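Periplasmic binding protein (Xylanimonas cellulosilytica, PDB 4MX8) probably binds a solute outside the membrane, perhaps an iron-siderophore or a related iron or cobalamin compound, and hands it to an ABC-type importer. Local coordinates at residues 19-24 / 36-41; 44-49 / 149-154; 94-99 / 116-121; 50-55 / 69-74; 40-45 / 127-132. One frame throughout, in Å; residues are numbered along the deposited sequence.

Contact 1: 19-24 / 36-41; sequences YTWDRN and EETTVE
Tyr-19 and Val-40 form a hydrogen-bonded antiparallel pair, Tyr-19 N reaching Val-40 O at 2.9 Å and Val-40 N returning a bond to Tyr-19 O. Strands 16-24 and 35-43 are thereby joined as a beta hairpin, whose short segments run at 134°. Thr-20 comes next, in a non-hydrogen-bonded pair with Thr-39, and the two OG1 hydroxyls are hydrogen-bonded at 2.7 Å. The methyl CG2 of Thr-20 rests on CG of Glu-37 at 3.5 Å, so this exposed face uses both halves of a threonine. Trp-21, hydrogen-bonded through its backbone to Thr-38, turns to the other face. Its chi1 of 79° holds CG between the backbone N and carbonyl carbon, and the indole lies alongside Thr-38, whose CB stands over the six-membered ring, 4.3 Å from its centroid, in a CH-pi contact. Val-40 CG2 meets the ring rim at CZ3, 3.9 Å away. An alanine here is likely to leave Thr-38 and Val-40 facing a gap. Asp-22 shares the face of Thr-20 with Glu-37, and solvent probably tempers the nearness of the two carboxylates. Arg-23, its backbone paired with Glu-36 and its chain bent at chi3 (74°), brings an edge of its guanidinium toward Thr-38 OG1; a water joins Arg-23 NH2 to Glu-36 OE1, weakly on the glutamate side. Against the face carrying Trp-21, Thr-38 and Val-40 lies helix 119-123, whose Trp-119 meets Trp-21 edge-to-face, while Trp-21 NE1 bonds to Asp-130 of strand 128-130 and the Tyr-19 ring reaches Phe-147 of helix 137-152.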
# COMPACT_ATOMS: atom_id res chain seq x y z
N TYR A 19 -18.94 7.91 9.82
CA TYR A 19 -17.73 7.07 9.79
C TYR A 19 -17.03 7.06 11.15
O TYR A 19 -16.62 8.12 11.66
CB TYR A 19 -16.76 7.51 8.70
CG TYR A 19 -15.62 6.53 8.53
CD1 TYR A 19 -15.84 5.29 7.94
CD2 TYR A 19 -14.34 6.82 8.95
CE1 TYR A 19 -14.82 4.37 7.79
CE2 TYR A 19 -13.31 5.91 8.80
CZ TYR A 19 -13.55 4.68 8.22
OH TYR A 19 -12.53 3.76 8.05
N THR A 20 -16.92 5.87 11.74
CA THR A 20 -16.35 5.72 13.07
C THR A 20 -15.23 4.70 13.08
O THR A 20 -15.41 3.56 12.66
CB THR A 20 -17.39 5.30 14.10
OG1 THR A 20 -18.37 6.34 14.23
CG2 THR A 20 -16.74 5.08 15.44
N TRP A 21 -14.07 5.13 13.57
CA TRP A 21 -12.90 4.27 13.57
C TRP A 21 -12.02 4.53 14.79
O TRP A 21 -12.19 5.53 15.49
CB TRP A 21 -12.12 4.46 12.26
CG TRP A 21 -11.25 5.68 12.19
CD1 TRP A 21 -9.88 5.71 12.26
CD2 TRP A 21 -11.67 7.04 11.98
NE1 TRP A 21 -9.43 7.00 12.12
CE2 TRP A 21 -10.50 7.84 11.95
CE3 TRP A 21 -12.91 7.66 11.83
CZ2 TRP A 21 -10.55 9.22 11.78
CZ3 TRP A 21 -12.95 9.03 11.66
CH2 TRP A 21 -11.78 9.80 11.63
N ASP A 22 -11.11 3.59 15.06
CA ASP A 22 -10.16 3.78 16.15
C ASP A 22 -8.92 4.52 15.63
O ASP A 22 -8.01 3.93 15.05
CB ASP A 22 -9.81 2.45 16.81
CG ASP A 22 -10.99 1.86 17.58
OD1 ASP A 22 -11.47 2.50 18.54
OD2 ASP A 22 -11.42 0.75 17.23
N ARG A 23 -8.91 5.83 15.83
CA ARG A 23 -7.88 6.71 15.29
C ARG A 23 -6.57 6.64 16.06
O ARG A 23 -6.56 6.70 17.30
CB ARG A 23 -8.37 8.16 15.29
CG ARG A 23 -7.50 9.09 14.47
CD ARG A 23 -8.13 10.45 14.35
NE ARG A 23 -8.02 11.22 15.59
CZ ARG A 23 -6.94 11.90 15.95
NH1 ARG A 23 -5.86 11.90 15.17
NH2 ARG A 23 -6.95 12.58 17.10
N ASN A 24 -5.47 6.51 15.34
CA ASN A 24 -4.19 6.63 15.98
C ASN A 24 -3.95 8.12 16.23
O ASN A 24 -3.79 8.90 15.27
CB ASN A 24 -3.07 6.04 15.13
CG ASN A 24 -1.72 6.21 15.80
OD1 ASN A 24 -1.64 6.53 16.98
ND2 ASN A 24 -0.65 5.99 15.05
N GLU A 36 -7.96 6.13 19.74
CA GLU A 36 -9.11 6.79 20.34
C GLU A 36 -10.23 6.83 19.32
O GLU A 36 -10.03 7.29 18.21
CB GLU A 36 -8.74 8.19 20.84
CG GLU A 36 -7.95 8.17 22.17
CD GLU A 36 -7.42 9.54 22.60
OE1 GLU A 36 -7.85 10.59 22.03
OE2 GLU A 36 -6.58 9.56 23.53
N GLU A 37 -11.40 6.32 19.69
CA GLU A 37 -12.49 6.24 18.74
C GLU A 37 -12.95 7.62 18.33
O GLU A 37 -13.07 8.53 19.15
CB GLU A 37 -13.65 5.45 19.32
CG GLU A 37 -14.84 5.32 18.41
CD GLU A 37 -15.81 4.26 18.89
OE1 GLU A 37 -15.63 3.08 18.50
OE2 GLU A 37 -16.73 4.60 19.67
N THR A 38 -13.20 7.79 17.04
CA THR A 38 -13.57 9.08 16.50
C THR A 38 -14.71 8.90 15.49
O THR A 38 -14.76 7.91 14.75
CB THR A 38 -12.34 9.73 15.83
OG1 THR A 38 -11.41 10.15 16.84
CG2 THR A 38 -12.73 10.91 14.97
N THR A 39 -15.66 9.84 15.47
CA THR A 39 -16.70 9.80 14.45
C THR A 39 -16.70 11.07 13.61
O THR A 39 -16.49 12.17 14.12
CB THR A 39 -18.08 9.63 15.07
OG1 THR A 39 -18.11 8.43 15.85
CG2 THR A 39 -19.11 9.54 13.98
N VAL A 40 -16.90 10.91 12.31
CA VAL A 40 -16.98 12.05 11.41
C VAL A 40 -18.20 11.87 10.50
O VAL A 40 -18.45 10.76 10.01
CB VAL A 40 -15.69 12.20 10.58
CG1 VAL A 40 -15.86 13.26 9.53
CG2 VAL A 40 -14.54 12.56 11.49
N GLU A 41 -18.98 12.94 10.31
CA GLU A 41 -20.11 12.88 9.39
C GLU A 41 -19.67 13.32 7.99
O GLU A 41 -19.42 14.50 7.75
CB GLU A 41 -21.26 13.75 9.88
CG GLU A 41 -21.70 13.48 11.33
CD GLU A 41 -22.38 12.13 11.53
OE1 GLU A 41 -22.95 11.59 10.54
OE2 GLU A 41 -22.35 11.62 12.68
O HOH W 1 -9.29 11.92 19.14

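Contact 2: 44-49 / 149-154; sequences VDPQRI and GKVLGA
The C-terminal turn of helix 137-152, with Gly-153 in a Schellman motif, receives the loop 44-49 through the carbonyl of Val-151. Asp-45 N donates to Val-151 O at 2.7 Å, and the approach is almost straight on, with a C=O...N angle of 176°. Val-44 and Pro-46 flank this bond. With CG1 of Val-44 placed opposite the backbone N (chi1 180°), that methyl lies close to two carbonyls of the final turn, those of Lys-150 and Val-151, 3.7 Å from Lys-150 O. On the other flank Pro-46 CD meets CG1 of Val-151 at 3.6 Å, the two side chains crossing at about a right angle. Further along, Ile-49 extends CD1 to CD2 of Leu-152, 4.0 Å away, where the loop passes into strand 49-51. Gly-153 suits the turn because its phi is positive; the chain then folds back so that Ala-154 N bonds to Gly-149 O at 2.8 Å. Asp-45 also has positive phi, a conformation that aspartate tolerates better than beta-branched residues do. Beyond the bend, the carboxylate of Asp-107 accepts from the backbone N atoms of Gln-47 and Arg-48. The chemistry is thus one main-chain bond within a greasy border: the partial negative charge at a helix C-terminus probably makes Val-151 O a good acceptor, and Val-44 CG1 and Pro-46 CD beside it probably limit its contact with water.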
# COMPACT_ATOMS: atom_id res chain seq x y z
N VAL A 44 -22.61 12.56 1.61
CA VAL A 44 -22.80 11.64 0.49
C VAL A 44 -22.82 12.39 -0.85
O VAL A 44 -23.34 13.50 -0.93
CB VAL A 44 -24.10 10.87 0.63
CG1 VAL A 44 -24.28 9.94 -0.54
CG2 VAL A 44 -24.11 10.09 1.93
N ASP A 45 -22.25 11.78 -1.89
CA ASP A 45 -22.06 12.42 -3.19
C ASP A 45 -21.31 13.74 -3.06
O ASP A 45 -21.81 14.78 -3.49
CB ASP A 45 -23.41 12.64 -3.90
CG ASP A 45 -23.26 12.97 -5.40
OD1 ASP A 45 -22.18 12.72 -5.97
OD2 ASP A 45 -24.25 13.46 -6.02
N PRO A 46 -20.10 13.72 -2.46
CA PRO A 46 -19.38 14.98 -2.27
C PRO A 46 -18.84 15.53 -3.59
O PRO A 46 -18.50 14.76 -4.50
CB PRO A 46 -18.24 14.60 -1.32
CG PRO A 46 -17.95 13.16 -1.67
CD PRO A 46 -19.31 12.57 -1.95
N GLN A 47 -18.74 16.85 -3.67
CA GLN A 47 -18.49 17.53 -4.93
C GLN A 47 -17.04 18.06 -5.10
O GLN A 47 -16.62 18.41 -6.22
CB GLN A 47 -19.53 18.65 -5.07
CG GLN A 47 -20.28 18.71 -6.41
CD GLN A 47 -20.92 17.38 -6.84
OE1 GLN A 47 -21.21 16.52 -6.00
NE2 GLN A 47 -21.13 17.21 -8.15
N ARG A 48 -16.29 18.12 -4.00
CA ARG A 48 -14.89 18.56 -4.00
C ARG A 48 -14.08 17.76 -3.01
O ARG A 48 -13.93 18.17 -1.85
CB ARG A 48 -14.77 20.03 -3.60
CG ARG A 48 -14.38 20.97 -4.72
CD ARG A 48 -13.48 22.09 -4.23
NE ARG A 48 -13.42 23.17 -5.21
CZ ARG A 48 -12.46 23.31 -6.13
NH1 ARG A 48 -11.45 22.46 -6.20
NH2 ARG A 48 -12.52 24.32 -6.98
N ILE A 49 -13.54 16.62 -3.44
CA ILE A 49 -12.80 15.74 -2.54
C ILE A 49 -11.31 16.03 -2.62
O ILE A 49 -10.74 16.12 -3.70
CB ILE A 49 -13.03 14.25 -2.89
CG1 ILE A 49 -14.50 13.97 -3.17
CG2 ILE A 49 -12.51 13.37 -1.77
CD1 ILE A 49 -14.76 12.57 -3.60
N GLY A 149 -17.77 3.38 -1.49
CA GLY A 149 -18.97 3.09 -2.25
C GLY A 149 -20.22 3.83 -1.76
O GLY A 149 -20.96 4.41 -2.55
N LYS A 150 -20.47 3.80 -0.46
CA LYS A 150 -21.58 4.53 0.13
C LYS A 150 -21.44 6.05 -0.04
O LYS A 150 -22.40 6.73 -0.40
CB LYS A 150 -21.69 4.16 1.60
CG LYS A 150 -22.77 4.83 2.37
CD LYS A 150 -23.22 3.91 3.48
CE LYS A 150 -22.91 4.50 4.83
NZ LYS A 150 -23.62 3.73 5.90
N VAL A 151 -20.23 6.57 0.20
CA VAL A 151 -19.98 8.00 0.02
C VAL A 151 -20.25 8.45 -1.41
O VAL A 151 -20.88 9.48 -1.62
CB VAL A 151 -18.53 8.36 0.40
CG1 VAL A 151 -18.23 9.81 0.05
CG2 VAL A 151 -18.30 8.12 1.87
N LEU A 152 -19.79 7.67 -2.38
CA LEU A 152 -19.88 8.09 -3.78
C LEU A 152 -21.18 7.69 -4.45
O LEU A 152 -21.39 7.99 -5.62
CB LEU A 152 -18.70 7.52 -4.57
CG LEU A 152 -17.34 8.01 -4.09
CD1 LEU A 152 -16.22 7.31 -4.83
CD2 LEU A 152 -17.22 9.50 -4.29
N GLY A 153 -22.06 7.00 -3.73
CA GLY A 153 -23.27 6.47 -4.33
C GLY A 153 -22.93 5.48 -5.43
O GLY A 153 -23.49 5.52 -6.53
N ALA A 154 -21.99 4.60 -5.10
CA ALA A 154 -21.42 3.64 -6.03
C ALA A 154 -21.39 2.27 -5.37
O ALA A 154 -20.43 1.52 -5.53
CB ALA A 154 -20.03 4.06 -6.41

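Contact 3: 94-99 / 116-121; sequences FEADLI and SGLWAD
Leu-118, with CG opposite its carbonyl carbon (chi1 -59°) and chi2 extended at -177°, pushes both methyls against the backbone of 94-96. Leu-98 has nearly the same torsions, chi1 -62°, and sends CD1 the opposite way across the contact to the side chain of Asp-121. The branches of Leu-118 divide the work. CD2 lies 3.6 Å from Phe-94 O, while CD1 settles by the next peptide, 3.7 Å from Ala-96 N, and also touches Ala-96 CB at 3.9 Å. A small alanine suits this spot, since its methyl faces the leucine and the backbone can draw near. In the first turns of the two helices, Leu-98 CD1 packs on CB of Asp-121 at 3.7 Å, the side chains crossing at about a right angle; the aspartate meets it chiefly with its aliphatic carbon, OD2 lying alongside. Van der Waals contact alone carries the pairing. Ala-96 and Leu-98 also touch Leu-122 of helix 119-123, and Phe-52, in the loop after strand 49-51, packs on Ala-96. The contact joins the starts of helices 98-104 and 119-123 at the surface.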
# COMPACT_ATOMS: atom_id res chain seq x y z
N PHE A 94 2.89 13.90 3.33
CA PHE A 94 3.15 14.05 4.76
C PHE A 94 2.62 15.35 5.34
O PHE A 94 2.55 15.51 6.57
CB PHE A 94 4.65 14.07 5.01
CG PHE A 94 5.35 12.79 4.72
CD1 PHE A 94 5.24 11.72 5.58
CD2 PHE A 94 6.17 12.67 3.62
CE1 PHE A 94 5.92 10.53 5.32
CE2 PHE A 94 6.85 11.49 3.37
CZ PHE A 94 6.74 10.43 4.21
N GLU A 95 2.31 16.31 4.47
CA GLU A 95 2.11 17.67 4.91
C GLU A 95 1.04 18.37 4.10
O GLU A 95 0.96 18.21 2.88
CB GLU A 95 3.43 18.42 4.79
CG GLU A 95 3.51 19.69 5.61
CD GLU A 95 4.90 20.30 5.62
OE1 GLU A 95 5.76 19.83 4.84
OE2 GLU A 95 5.12 21.25 6.42
N ALA A 96 0.22 19.17 4.77
CA ALA A 96 -0.88 19.86 4.10
C ALA A 96 -0.66 21.37 3.96
O ALA A 96 -0.20 22.02 4.90
CB ALA A 96 -2.18 19.59 4.84
N ASP A 97 -0.99 21.91 2.80
CA ASP A 97 -1.07 23.36 2.58
C ASP A 97 -2.45 23.84 3.08
O ASP A 97 -3.37 24.03 2.28
CB ASP A 97 -0.87 23.68 1.09
CG ASP A 97 -0.79 25.18 0.80
OD1 ASP A 97 -1.22 25.99 1.64
OD2 ASP A 97 -0.30 25.55 -0.30
N LEU A 98 -2.58 24.02 4.39
CA LEU A 98 -3.86 24.36 4.99
C LEU A 98 -4.46 25.68 4.51
O LEU A 98 -5.68 25.85 4.56
CB LEU A 98 -3.78 24.34 6.52
CG LEU A 98 -3.43 22.98 7.13
CD1 LEU A 98 -3.25 23.11 8.61
CD2 LEU A 98 -4.49 21.92 6.84
N ILE A 99 -3.64 26.63 4.07
CA ILE A 99 -4.21 27.89 3.56
C ILE A 99 -4.81 27.68 2.17
O ILE A 99 -5.89 28.18 1.86
CB ILE A 99 -3.24 29.13 3.61
CG1 ILE A 99 -1.93 28.86 2.89
CG2 ILE A 99 -2.94 29.54 5.02
CD1 ILE A 99 -0.93 29.99 3.03
N SER A 116 -1.81 10.37 8.09
CA SER A 116 -2.75 10.08 9.17
C SER A 116 -2.75 11.23 10.19
O SER A 116 -3.81 11.74 10.57
CB SER A 116 -2.40 8.73 9.83
OG SER A 116 -2.41 8.83 11.24
N GLY A 117 -1.55 11.67 10.58
CA GLY A 117 -1.40 12.71 11.59
C GLY A 117 -2.01 14.06 11.25
O GLY A 117 -2.32 14.85 12.15
N LEU A 118 -2.16 14.34 9.95
CA LEU A 118 -2.76 15.59 9.49
C LEU A 118 -4.26 15.65 9.77
O LEU A 118 -4.90 16.65 9.44
CB LEU A 118 -2.60 15.73 7.99
CG LEU A 118 -1.20 15.74 7.41
CD1 LEU A 118 -1.31 15.98 5.92
CD2 LEU A 118 -0.41 16.83 8.04
N TRP A 119 -4.83 14.59 10.35
CA TRP A 119 -6.27 14.50 10.47
C TRP A 119 -6.91 15.70 11.17
O TRP A 119 -7.82 16.33 10.62
CB TRP A 119 -6.70 13.22 11.16
CG TRP A 119 -8.19 13.20 11.36
CD1 TRP A 119 -9.14 12.83 10.45
CD2 TRP A 119 -8.90 13.61 12.53
NE1 TRP A 119 -10.40 12.97 10.99
CE2 TRP A 119 -10.27 13.45 12.27
CE3 TRP A 119 -8.50 14.09 13.78
CZ2 TRP A 119 -11.25 13.75 13.20
CZ3 TRP A 119 -9.46 14.39 14.70
CH2 TRP A 119 -10.82 14.22 14.41
N ALA A 120 -6.45 16.01 12.38
CA ALA A 120 -7.09 17.06 13.17
C ALA A 120 -7.08 18.46 12.51
O ALA A 120 -8.08 19.18 12.55
CB ALA A 120 -6.50 17.09 14.56
N ASP A 121 -5.96 18.82 11.87
CA ASP A 121 -5.86 20.11 11.20
C ASP A 121 -6.82 20.18 10.02
O ASP A 121 -7.49 21.19 9.81
CB ASP A 121 -4.44 20.34 10.69
CG ASP A 121 -3.48 20.75 11.78
OD1 ASP A 121 -3.95 20.95 12.93
OD2 ASP A 121 -2.25 20.88 11.49

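Contact 4: 50-55 / 69-74; sequences VVFDMA and GAPLDS
Pro-71 lays its ring over the turn that leads from strand 49-51 into helix 54-62. Its CD lies 3.2 Å from Val-51 O and 4.1 Å from Phe-52 CD1, while its CG meets the terminal methyl CE of Met-54 at 3.8 Å. Met-54 is a selenomethionine, and bends at chi2 (-51°) and chi3 (85°) curl its chain back so that CE arrives at the proline and SE passes near Ser-74 O. The backbones are bridged once, between Val-50 and Gly-69, and Val-51 N donates to Gly-69 O at 2.9 Å. Glycine suits this point, since a beta carbon would probably crowd CG2 of Val-50. At Pro-71 the pairing gives way to packing, because a proline has no N-H to offer Val-51 O and presents its CD instead. The residue also centres an inverse gamma turn, and its own O accepts from Ser-74 N at 3.0 Å. A serine in its place would probably leave the Met-54 methyl and Phe-52 CD1 without their apolar neighbour and let the turn flex. The two strand pieces run side by side in roughly the same direction and are linked by helix 54-62, as in a beta-alpha-beta crossover. Val-51 and Ala-70 both pack on Leu-57 of that helix, while Val-50 bonds through its backbone to strand 108-111 and Ala-70 to strand 87-89. From another helix, 289-295, Val-295 touches Met-54.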
# COMPACT_ATOMS: atom_id res chain seq x y z
N VAL A 50 -10.67 16.16 -1.46
CA VAL A 50 -9.22 16.30 -1.40
C VAL A 50 -8.66 15.04 -0.75
O VAL A 50 -9.11 14.65 0.32
CB VAL A 50 -8.83 17.54 -0.60
CG1 VAL A 50 -7.33 17.63 -0.47
CG2 VAL A 50 -9.35 18.77 -1.29
N VAL A 51 -7.71 14.40 -1.41
CA VAL A 51 -7.19 13.11 -0.94
C VAL A 51 -5.66 13.14 -0.79
O VAL A 51 -4.96 13.47 -1.74
CB VAL A 51 -7.58 11.98 -1.93
CG1 VAL A 51 -6.91 10.67 -1.55
CG2 VAL A 51 -9.07 11.82 -1.99
N PHE A 52 -5.17 12.77 0.39
CA PHE A 52 -3.72 12.67 0.61
C PHE A 52 -3.18 11.23 0.54
O PHE A 52 -1.98 11.04 0.37
CB PHE A 52 -3.33 13.27 1.97
CG PHE A 52 -3.39 14.77 2.03
CD1 PHE A 52 -2.26 15.54 1.79
CD2 PHE A 52 -4.57 15.43 2.35
CE1 PHE A 52 -2.32 16.94 1.86
CE2 PHE A 52 -4.63 16.82 2.42
CZ PHE A 52 -3.51 17.58 2.18
N ASP A 53 -4.05 10.24 0.72
CA ASP A 53 -3.66 8.82 0.75
C ASP A 53 -3.91 8.21 -0.63
O ASP A 53 -5.07 8.09 -1.07
CB ASP A 53 -4.44 8.08 1.85
CG ASP A 53 -4.20 6.56 1.85
OD1 ASP A 53 -3.02 6.13 1.83
OD2 ASP A 53 -5.20 5.80 1.90
N MSE A 54 -2.84 7.85 -1.34
CA MSE A 54 -2.96 7.38 -2.72
C MSE A 54 -3.90 6.17 -2.86
O MSE A 54 -4.50 5.96 -3.92
CB MSE A 54 -1.58 7.08 -3.33
CG MSE A 54 -0.64 8.29 -3.46
SE MSE A 54 -1.42 9.84 -4.34
CE MSE A 54 -2.33 10.70 -2.87
N ALA A 55 -4.04 5.39 -1.79
CA ALA A 55 -4.88 4.22 -1.89
C ALA A 55 -6.34 4.63 -1.88
O ALA A 55 -7.17 4.03 -2.57
CB ALA A 55 -4.57 3.27 -0.79
N GLY A 69 -8.32 17.78 -5.26
CA GLY A 69 -7.07 18.25 -4.71
C GLY A 69 -6.28 17.07 -4.16
O GLY A 69 -6.86 16.13 -3.62
N ALA A 70 -4.95 17.15 -4.28
CA ALA A 70 -4.07 16.03 -3.97
C ALA A 70 -2.64 16.52 -3.96
O ALA A 70 -2.31 17.54 -4.59
CB ALA A 70 -4.23 14.93 -5.02
N PRO A 71 -1.77 15.80 -3.24
CA PRO A 71 -0.34 16.07 -3.37
C PRO A 71 0.13 15.68 -4.77
O PRO A 71 0.58 14.55 -4.96
CB PRO A 71 0.28 15.14 -2.33
CG PRO A 71 -0.75 14.06 -2.12
CD PRO A 71 -2.06 14.74 -2.26
N LEU A 72 0.01 16.60 -5.73
CA LEU A 72 0.16 16.25 -7.15
C LEU A 72 1.50 15.62 -7.48
O LEU A 72 1.55 14.67 -8.27
CB LEU A 72 -0.09 17.47 -8.04
CG LEU A 72 -1.47 18.05 -7.80
CD1 LEU A 72 -1.55 19.40 -8.38
CD2 LEU A 72 -2.55 17.17 -8.38
N ASP A 73 2.57 16.13 -6.88
CA ASP A 73 3.92 15.66 -7.19
C ASP A 73 4.13 14.20 -6.79
O ASP A 73 5.17 13.63 -7.10
CB ASP A 73 4.99 16.52 -6.52
CG ASP A 73 5.01 17.95 -7.03
OD1 ASP A 73 4.73 18.17 -8.24
OD2 ASP A 73 5.31 18.85 -6.21
N SER A 74 3.15 13.62 -6.08
CA SER A 74 3.25 12.25 -5.56
C SER A 74 2.28 11.27 -6.22
O SER A 74 2.37 10.07 -6.00
CB SER A 74 3.01 12.22 -4.04
OG SER A 74 3.72 13.24 -3.37

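Contact 5: 40-45 / 127-132; sequences VEVPVD and PTIDLS
Pro-127 is the bump of this contact, and the hollow that takes it is lined by Val-40, Glu-41 and Pro-43. Its CB reaches Glu-41 O at 3.5 Å and CG1 of Val-40 at 3.9 Å, while its CG fits against CD of Pro-43 at 3.9 Å. The rigid rings hold their shape, so one proline can nest beside the other where the two segments meet. A second, shallower fit follows. Both methyls of Val-40 come up to the carbonyl oxygen of Thr-128 from one side, CG2 within 3.4 Å of Thr-128 O, which also accepts from Trp-119 NE1. Deeper in, Val-42 and Ile-129 cross at about a right angle and meet methyl to methyl, CG2 to CG2 at 3.5 Å. The chi1 of 58° places CG1 of Ile-129 between its backbone N and carbonyl carbon and leaves CG2 to face the valine. Beta-branched residues serve well here, being at ease in strands and bulky close to the backbone. Strands 40-43 and 128-130 meet at 112°, their axes 7.4 Å apart, too far for a shared ladder: one arm of the N-terminal hairpin lies across an outer strand of a parallel sheet, in a layered alpha-beta lobe like those of TroA-like binding proteins.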
# COMPACT_ATOMS: atom_id res chain seq x y z
N VAL A 40 -16.90 10.91 12.31
CA VAL A 40 -16.98 12.05 11.41
C VAL A 40 -18.20 11.87 10.50
O VAL A 40 -18.45 10.76 10.01
CB VAL A 40 -15.69 12.20 10.58
CG1 VAL A 40 -15.86 13.26 9.53
CG2 VAL A 40 -14.54 12.56 11.49
N GLU A 41 -18.98 12.94 10.31
CA GLU A 41 -20.11 12.88 9.39
C GLU A 41 -19.67 13.32 7.99
O GLU A 41 -19.42 14.50 7.75
CB GLU A 41 -21.26 13.75 9.88
CG GLU A 41 -21.70 13.48 11.33
CD GLU A 41 -22.38 12.13 11.53
OE1 GLU A 41 -22.95 11.59 10.54
OE2 GLU A 41 -22.35 11.62 12.68
N VAL A 42 -19.56 12.34 7.09
CA VAL A 42 -19.13 12.54 5.71
C VAL A 42 -20.33 12.82 4.83
O VAL A 42 -21.31 12.09 4.88
CB VAL A 42 -18.54 11.24 5.16
CG1 VAL A 42 -17.93 11.47 3.80
CG2 VAL A 42 -17.52 10.70 6.10
N PRO A 43 -20.24 13.85 3.99
CA PRO A 43 -21.35 14.09 3.05
C PRO A 43 -21.41 13.03 1.95
O PRO A 43 -20.36 12.64 1.42
CB PRO A 43 -20.99 15.46 2.46
CG PRO A 43 -19.51 15.53 2.55
CD PRO A 43 -19.16 14.84 3.85
N VAL A 44 -22.61 12.56 1.61
CA VAL A 44 -22.80 11.64 0.49
C VAL A 44 -22.82 12.39 -0.85
O VAL A 44 -23.34 13.50 -0.93
CB VAL A 44 -24.10 10.87 0.63
CG1 VAL A 44 -24.28 9.94 -0.54
CG2 VAL A 44 -24.11 10.09 1.93
N ASP A 45 -22.25 11.78 -1.89
CA ASP A 45 -22.06 12.42 -3.19
C ASP A 45 -21.31 13.74 -3.06
O ASP A 45 -21.81 14.78 -3.49
CB ASP A 45 -23.41 12.64 -3.90
CG ASP A 45 -23.26 12.97 -5.40
OD1 ASP A 45 -22.18 12.72 -5.97
OD2 ASP A 45 -24.25 13.46 -6.02
N PRO A 127 -15.02 18.04 6.88
CA PRO A 127 -15.02 16.67 7.40
C PRO A 127 -13.97 15.81 6.72
O PRO A 127 -13.95 15.66 5.49
CB PRO A 127 -16.42 16.15 7.04
CG PRO A 127 -16.99 17.19 6.12
CD PRO A 127 -16.37 18.47 6.51
N THR A 128 -13.09 15.26 7.55
CA THR A 128 -11.96 14.47 7.09
C THR A 128 -12.05 13.06 7.68
O THR A 128 -12.35 12.88 8.86
CB THR A 128 -10.67 15.09 7.60
OG1 THR A 128 -10.53 16.40 7.06
CG2 THR A 128 -9.47 14.24 7.24
N ILE A 129 -11.80 12.06 6.86
CA ILE A 129 -11.73 10.70 7.36
C ILE A 129 -10.34 10.16 7.14
O ILE A 129 -9.62 10.59 6.24
CB ILE A 129 -12.78 9.77 6.72
CG1 ILE A 129 -12.61 9.73 5.20
CG2 ILE A 129 -14.17 10.22 7.07
CD1 ILE A 129 -13.74 8.98 4.52
N ASP A 130 -9.99 9.20 7.98
CA ASP A 130 -8.67 8.58 8.00
C ASP A 130 -8.88 7.11 7.63
O ASP A 130 -9.45 6.34 8.39
CB ASP A 130 -8.09 8.76 9.40
CG ASP A 130 -6.87 7.90 9.67
OD1 ASP A 130 -6.27 7.35 8.72
OD2 ASP A 130 -6.51 7.81 10.87
N LEU A 131 -8.44 6.74 6.44
CA LEU A 131 -8.62 5.38 5.98
C LEU A 131 -7.31 4.60 6.06
O LEU A 131 -7.03 3.78 5.20
CB LEU A 131 -9.18 5.35 4.55
CG LEU A 131 -10.49 6.09 4.29
CD1 LEU A 131 -10.88 5.93 2.84
CD2 LEU A 131 -11.62 5.60 5.17
N SER A 132 -6.52 4.88 7.09
CA SER A 132 -5.30 4.12 7.38
C SER A 132 -5.57 2.62 7.40
O SER A 132 -6.71 2.18 7.63
CB SER A 132 -4.74 4.53 8.76
OG SER A 132 -4.11 5.80 8.76

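Contact 4 is the buried one, contacts 2 and 5 are partly buried, and contacts 1 and 3 lie at the surface. Their chemistry follows: the hairpin of contact 1 has a full backbone ladder with threonine and acidic side chains on its exposed face, contacts 2 and 4 each have one main-chain bond set in apolar packing, and contacts 3 and 5 rely on carbon packing. Strand 35-43 serves contacts 1 and 5, whose centres are about 10 Å apart, and the chain then runs through contact 2 into contact 4. Trp-119, from segment 116-121, ties contact 3 to both contacts 1 and 5, while Phe-52 joins contact 3 to contact 4.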